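DsbA family protein (Salmonella typhimurium, PDB 7JVE) acts as both a thiol oxidase and a disulfide isomerase, a trimeric thioredoxin-like enzyme of the DsbA family encoded in a fimbrial operon. Local coordinates at residues V86-D91 with P217-M222. Residues are numbered along the deposited sequence; the frame is centred on the assembly and turned at random.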
loop_
_atom_site.group_PDB
_atom_site.type_symbol
_atom_site.label_atom_id
_atom_site.label_comp_id
_atom_site.label_asym_id
_atom_site.label_seq_id
_atom_site.Cartn_x
_atom_site.Cartn_y
_atom_site.Cartn_z
ATOM N N VAL A 86 13.949 -3.436 27.932
ATOM C CA VAL A 86 13.125 -3.314 26.739
ATOM C C VAL A 86 12.147 -2.199 27.043
ATOM O O VAL A 86 11.307 -2.340 27.937
ATOM C CB VAL A 86 12.392 -4.622 26.409
ATOM C CG1 VAL A 86 11.447 -4.430 25.214
ATOM C CG2 VAL A 86 13.389 -5.730 26.168
ATOM N N VAL A 87 12.272 -1.082 26.336
ATOM C CA VAL A 87 11.443 0.096 26.552
ATOM C C VAL A 87 10.387 0.118 25.458
ATOM O O VAL A 87 10.723 0.057 24.270
ATOM C CB VAL A 87 12.295 1.379 26.535
ATOM C CG1 VAL A 87 11.448 2.597 26.878
ATOM C CG2 VAL A 87 13.456 1.255 27.490
ATOM N N MET A 88 9.110 0.186 25.838
ATOM C CA MET A 88 8.032 0.039 24.865
ATOM C C MET A 88 7.178 1.299 24.811
ATOM O O MET A 88 6.519 1.657 25.797
ATOM C CB MET A 88 7.169 -1.193 25.158
ATOM C CG MET A 88 7.955 -2.499 25.269
ATOM S SD MET A 88 7.146 -3.856 26.165
ATOM C CE MET A 88 6.943 -3.176 27.817
ATOM N N PHE A 89 7.207 1.962 23.653
ATOM C CA PHE A 89 6.321 3.070 23.326
ATOM C C PHE A 89 5.068 2.520 22.646
ATOM O O PHE A 89 5.150 1.876 21.593
ATOM C CB PHE A 89 7.042 4.067 22.424
ATOM C CG PHE A 89 8.183 4.769 23.104
ATOM C CD1 PHE A 89 9.388 4.111 23.321
ATOM C CD2 PHE A 89 8.027 6.081 23.576
ATOM C CE1 PHE A 89 10.451 4.763 23.945
ATOM C CE2 PHE A 89 9.069 6.743 24.205
ATOM C CZ PHE A 89 10.299 6.088 24.395
ATOM N N PHE A 90 3.912 2.769 23.252
ATOM C CA PHE A 90 2.670 2.207 22.766
ATOM C C PHE A 90 1.531 3.148 23.136
ATOM O O PHE A 90 1.623 3.936 24.086
ATOM C CB PHE A 90 2.408 0.816 23.356
ATOM C CG PHE A 90 2.175 0.852 24.831
ATOM C CD1 PHE A 90 3.243 0.877 25.712
ATOM C CD2 PHE A 90 0.886 0.948 25.339
ATOM C CE1 PHE A 90 3.022 0.956 27.072
ATOM C CE2 PHE A 90 0.666 1.012 26.692
ATOM C CZ PHE A 90 1.728 1.015 27.559
ATOM N N ASP A 91 0.466 3.058 22.343
ATOM C CA ASP A 91 -0.808 3.728 22.566
ATOM C C ASP A 91 -1.850 2.626 22.735
ATOM O O ASP A 91 -1.863 1.664 21.956
ATOM C CB ASP A 91 -1.113 4.648 21.366
ATOM C CG ASP A 91 -2.426 5.424 21.487
ATOM O OD1 ASP A 91 -3.356 5.019 22.231
ATOM O OD2 ASP A 91 -2.524 6.460 20.774
ATOM N N PRO A 217 4.736 3.756 17.364
ATOM C CA PRO A 217 5.161 2.823 18.419
ATOM C C PRO A 217 6.488 2.148 18.081
ATOM O O PRO A 217 6.816 1.922 16.912
ATOM C CB PRO A 217 4.015 1.806 18.475
ATOM C CG PRO A 217 2.823 2.566 17.930
ATOM C CD PRO A 217 3.425 3.395 16.802
ATOM N N ALA A 218 7.254 1.821 19.127
ATOM C CA ALA A 218 8.609 1.298 18.953
ATOM C C ALA A 218 9.096 0.650 20.236
ATOM O O ALA A 218 8.581 0.914 21.331
ATOM C CB ALA A 218 9.609 2.392 18.534
ATOM N N PHE A 219 10.100 -0.209 20.073
ATOM C CA PHE A 219 10.859 -0.830 21.153
ATOM C C PHE A 219 12.282 -0.301 21.118
ATOM O O PHE A 219 12.870 -0.189 20.038
ATOM C CB PHE A 219 10.936 -2.358 21.009
ATOM C CG PHE A 219 9.614 -3.054 21.088
ATOM C CD1 PHE A 219 8.869 -3.281 19.936
ATOM C CD2 PHE A 219 9.119 -3.499 22.301
ATOM C CE1 PHE A 219 7.658 -3.924 19.994
ATOM C CE2 PHE A 219 7.890 -4.147 22.366
ATOM C CZ PHE A 219 7.156 -4.354 21.215
ATOM N N VAL A 220 12.842 -0.018 22.295
ATOM C CA VAL A 220 14.275 0.180 22.471
ATOM C C VAL A 220 14.791 -0.896 23.414
ATOM O O VAL A 220 14.330 -1.008 24.561
ATOM C CB VAL A 220 14.630 1.565 23.028
ATOM C CG1 VAL A 220 16.149 1.769 22.916
ATOM C CG2 VAL A 220 13.854 2.656 22.309
ATOM N N VAL A 221 15.767 -1.658 22.943
ATOM C CA VAL A 221 16.392 -2.728 23.703
ATOM C C VAL A 221 17.862 -2.363 23.884
ATOM O O VAL A 221 18.574 -2.134 22.899
ATOM C CB VAL A 221 16.229 -4.079 22.996
ATOM C CG1 VAL A 221 16.656 -5.215 23.913
ATOM C CG2 VAL A 221 14.761 -4.234 22.511
ATOM N N MET A 222 18.315 -2.309 25.132
ATOM C CA MET A 222 19.622 -1.754 25.439
ATOM C C MET A 222 20.076 -2.237 26.806
ATOM O O MET A 222 19.237 -2.526 27.673
ATOM C CB MET A 222 19.576 -0.225 25.396
ATOM C CG MET A 222 18.710 0.367 26.479
ATOM S SD MET A 222 18.404 2.132 26.296
ATOM C CE MET A 222 20.032 2.766 25.871
#
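V87 and V220 face each other as a hydrogen-bonded pair of two antiparallel strands, with V87 N to V220 O at 2.7 Å and the return bond from V220 N to V87 O at 2.9 Å. F89 and A218 make the second such pair: F89 N meets A218 O at 2.9 Å, while the bond from A218 N to F89 O is longer, 3.2 Å, and more bent. Beside these bonds, F219 CA also approaches V87 O, at 3.2 Å, in a CA-H...O contact that supplements the N-H bond from V220.

The remaining pairs, V86 with V221 and M88 with F219, put their side chains on one face. F219 has CG anti to its carbonyl carbon (chi1 -63°), which brings CD2 and CE2 back to the neighbouring strand: CD2 lies 3.8 Å from V86 CG1, and CE2 lies 3.3 Å from M88 CG. M88 SD sits at the ring edge, a Met-aromatic contact. V86 and V221 lie side by side, pointing the same way, with V86 CG2 against V221 CG1. On the other face, the edge of the F89 ring meets A218 O.

P217 CB rests 3.3 Å from F89 O, and the P217 ring touches C94, W96 and C97 of the disulfide-bearing CxxC motif. Strand 84-90 is flanked on its far side by strand 115-120, within the thioredoxin-fold sheet; helix 242-253 packs on V86, F219 and V221, and helix 95-110 on M88.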